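Local coordinates for protein CalG4 (Micromonospora echinospora, PDB 3IA7) that is a glycosyltransferase-like protein of the GT-B fold, built from two domains that each carry a parallel beta sheet, at residues S293-A298 / V310-A315. Residues are numbered along the deposited sequence; the frame is centred on the assembly and turned at random.
With CA (calcium ion), chain E.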
ATOM      1  N   SER A 293       5.603  -1.323  -8.678  1.00 17.75           N
ATOM      2  CA  SER A 293       5.798  -0.706  -9.998  1.00 16.55           C
ATOM      3  C   SER A 293       6.834  -1.520 -10.766  1.00 14.14           C
ATOM      4  O   SER A 293       6.704  -1.779 -11.982  1.00 13.49           O
ATOM      5  CB  SER A 293       6.268   0.758  -9.860  1.00 16.73           C
ATOM      6  OG  SER A 293       5.392   1.451  -8.957  1.00 25.55           O
ATOM      7  N   VAL A 294       7.861  -1.950 -10.053  1.00 12.32           N
ATOM      8  CA  VAL A 294       8.913  -2.752 -10.737  1.00 11.25           C
ATOM      9  C   VAL A 294       8.366  -4.147 -11.036  1.00 10.71           C
ATOM     10  O   VAL A 294       8.498  -4.635 -12.183  1.00 10.95           O
ATOM     11  CB  VAL A 294      10.207  -2.773  -9.967  1.00 11.08           C
ATOM     12  CG1 VAL A 294      11.294  -3.588 -10.693  1.00 12.37           C
ATOM     13  CG2 VAL A 294      10.655  -1.332  -9.710  1.00 10.63           C
ATOM     14  N   LEU A 295       7.732  -4.786 -10.045  1.00 10.71           N
ATOM     15  CA  LEU A 295       7.196  -6.166 -10.242  1.00 12.22           C
ATOM     16  C   LEU A 295       6.181  -6.206 -11.351  1.00 12.32           C
ATOM     17  O   LEU A 295       6.074  -7.221 -12.054  1.00 12.49           O
ATOM     18  CB  LEU A 295       6.577  -6.778  -8.957  1.00 13.83           C
ATOM     19  CG  LEU A 295       7.628  -7.178  -7.895  1.00 14.48           C
ATOM     20  CD1 LEU A 295       7.059  -7.335  -6.474  1.00 20.13           C
ATOM     21  CD2 LEU A 295       8.417  -8.387  -8.312  1.00 15.52           C
ATOM     22  N   ALA A 296       5.403  -5.136 -11.516  1.00 12.99           N
ATOM     23  CA  ALA A 296       4.408  -5.147 -12.612  1.00 13.35           C
ATOM     24  C   ALA A 296       5.041  -5.349 -13.998  1.00 13.01           C
ATOM     25  O   ALA A 296       4.356  -5.749 -14.905  1.00 13.25           O
ATOM     26  CB  ALA A 296       3.487  -3.864 -12.584  1.00 12.06           C
ATOM     27  N   HIS A 297       6.336  -5.045 -14.157  1.00 13.15           N
ATOM     28  CA  HIS A 297       7.040  -5.180 -15.433  1.00 12.16           C
ATOM     29  C   HIS A 297       8.038  -6.338 -15.392  1.00 12.52           C
ATOM     30  O   HIS A 297       8.632  -6.681 -16.406  1.00 13.17           O
ATOM     31  CB  HIS A 297       7.783  -3.886 -15.810  1.00 12.23           C
ATOM     32  CG  HIS A 297       6.905  -2.679 -15.832  1.00 11.24           C
ATOM     33  ND1 HIS A 297       6.682  -1.907 -14.716  1.00 13.06           N
ATOM     34  CD2 HIS A 297       6.157  -2.135 -16.825  1.00 12.84           C
ATOM     35  CE1 HIS A 297       5.835  -0.932 -15.019  1.00 15.79           C
ATOM     36  NE2 HIS A 297       5.518  -1.033 -16.295  1.00 12.01           N
ATOM     37  N   ALA A 298       8.280  -6.907 -14.209  1.00 12.06           N
ATOM     38  CA  ALA A 298       9.362  -7.880 -14.046  1.00 11.35           C
ATOM     39  C   ALA A 298       9.081  -9.259 -14.694  1.00 11.34           C
ATOM     40  O   ALA A 298       7.953  -9.737 -14.656  1.00 11.94           O
ATOM     41  CB  ALA A 298       9.717  -8.057 -12.550  1.00 10.87           C
ATOM     42  N   VAL A 310       7.808 -12.980  -1.000  1.00 15.75           N
ATOM     43  CA  VAL A 310       7.319 -14.016  -1.904  1.00 15.79           C
ATOM     44  C   VAL A 310       5.934 -13.683  -2.425  1.00 14.96           C
ATOM     45  O   VAL A 310       5.676 -13.710  -3.634  1.00 13.98           O
ATOM     46  CB  VAL A 310       7.432 -15.396  -1.153  1.00 17.88           C
ATOM     47  CG1 VAL A 310       6.368 -16.395  -1.507  1.00 20.23           C
ATOM     48  CG2 VAL A 310       8.897 -15.946  -1.253  1.00 17.23           C
ATOM     49  N   LEU A 311       5.036 -13.392  -1.498  1.00 14.78           N
ATOM     50  CA  LEU A 311       3.611 -13.144  -1.842  1.00 15.87           C
ATOM     51  C   LEU A 311       3.463 -11.819  -2.648  1.00 15.50           C
ATOM     52  O   LEU A 311       2.586 -11.698  -3.509  1.00 15.37           O
ATOM     53  CB  LEU A 311       2.803 -13.117  -0.536  1.00 15.08           C
ATOM     54  CG  LEU A 311       2.645 -14.463   0.225  1.00 15.22           C
ATOM     55  CD1 LEU A 311       1.744 -14.314   1.476  1.00 17.70           C
ATOM     56  CD2 LEU A 311       2.151 -15.603  -0.620  1.00 18.11           C
ATOM     57  N   GLU A 312       4.332 -10.847  -2.368  1.00 15.74           N
ATOM     58  CA  GLU A 312       4.393  -9.637  -3.193  1.00 16.98           C
ATOM     59  C   GLU A 312       4.703  -9.967  -4.669  1.00 14.23           C
ATOM     60  O   GLU A 312       3.989  -9.474  -5.574  1.00 12.65           O
ATOM     61  CB  GLU A 312       5.471  -8.705  -2.677  1.00 18.85           C
ATOM     62  CG  GLU A 312       5.308  -7.297  -3.117  1.00 24.57           C
ATOM     63  CD  GLU A 312       4.536  -6.531  -2.100  1.00 34.15           C
ATOM     64  OE1 GLU A 312       5.149  -6.157  -1.058  1.00 38.70           O
ATOM     65  OE2 GLU A 312       3.309  -6.325  -2.310  1.00 34.85           O
ATOM     66  N   ALA A 313       5.744 -10.780  -4.903  1.00 12.98           N
ATOM     67  CA  ALA A 313       6.107 -11.278  -6.241  1.00 11.94           C
ATOM     68  C   ALA A 313       4.933 -12.052  -6.858  1.00 13.30           C
ATOM     69  O   ALA A 313       4.480 -11.757  -7.980  1.00 11.95           O
ATOM     70  CB  ALA A 313       7.414 -12.176  -6.206  1.00 12.67           C
ATOM     71  N   PHE A 314       4.363 -12.990  -6.100  1.00 11.29           N
ATOM     72  CA  PHE A 314       3.267 -13.740  -6.701  1.00 13.63           C
ATOM     73  C   PHE A 314       2.004 -12.895  -6.983  1.00 11.91           C
ATOM     74  O   PHE A 314       1.353 -13.166  -7.966  1.00 12.08           O
ATOM     75  CB  PHE A 314       2.922 -14.935  -5.829  1.00 14.21           C
ATOM     76  CG  PHE A 314       4.053 -15.929  -5.689  1.00 15.03           C
ATOM     77  CD1 PHE A 314       5.068 -16.033  -6.660  1.00 15.27           C
ATOM     78  CD2 PHE A 314       4.094 -16.738  -4.581  1.00 17.19           C
ATOM     79  CE1 PHE A 314       6.099 -16.975  -6.530  1.00 17.80           C
ATOM     80  CE2 PHE A 314       5.072 -17.662  -4.421  1.00 13.64           C
ATOM     81  CZ  PHE A 314       6.109 -17.782  -5.376  1.00 15.91           C
ATOM     82  N   ALA A 315       1.691 -11.883  -6.140  1.00 13.16           N
ATOM     83  CA  ALA A 315       0.563 -10.942  -6.398  1.00 12.84           C
ATOM     84  C   ALA A 315       0.680 -10.344  -7.809  1.00 12.22           C
ATOM     85  O   ALA A 315      -0.321 -10.028  -8.431  1.00 12.65           O
ATOM     86  CB  ALA A 315       0.523  -9.786  -5.365  1.00 12.78           C
TER
HETATM   87 CA    CA E 402       4.025   0.773 -17.321  1.00 31.67          CA
HETATM   88  O   HOH W   1       3.033  -0.658 -18.834  1.00 36.09           O
HETATM   89  O   HOH W   2       5.428   0.790 -19.211  1.00 33.44           O
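L295 carries the 293-298 side of this contact, laying its methyl CD1 3.8 Å from CG of E312. The same methyl also rests on helix backbone, with O of E312 at 3.8 Å and N of A313 at 4.0 Å. The second methyl of L295, CD2, lies 4.4 Å from CB of A313. The L295 and E312 side chains cross at about a right angle; E312 has CG anti to its backbone N (chi1 -160°) and meets CD1 with that atom, while the bend at chi2 (93°) carries the rest of the side chain off in another direction. Helix 291-295, strand 298-303 and helix 307-315 follow one another in the Rossmann-like C-terminal domain of the GT-B fold, whose parallel sheet includes strand 298-303; neighbouring strands 233-237 and 320-322 supply L235 against L295 and L320 against A313. Two residues on from L295, H297 binds a calcium ion through NE2 at 2.6 Å. Its ND1 donates a hydrogen bond to O of S293 (2.7 Å), nearly in line with that carbonyl and close to the imidazole plane but bent at the hydrogen (140°); together with the metal bond it restrains the ring's rotation. Two waters, Q225, and L42 and E46 of the second subunit also bind the ion, making it a bridge between chains.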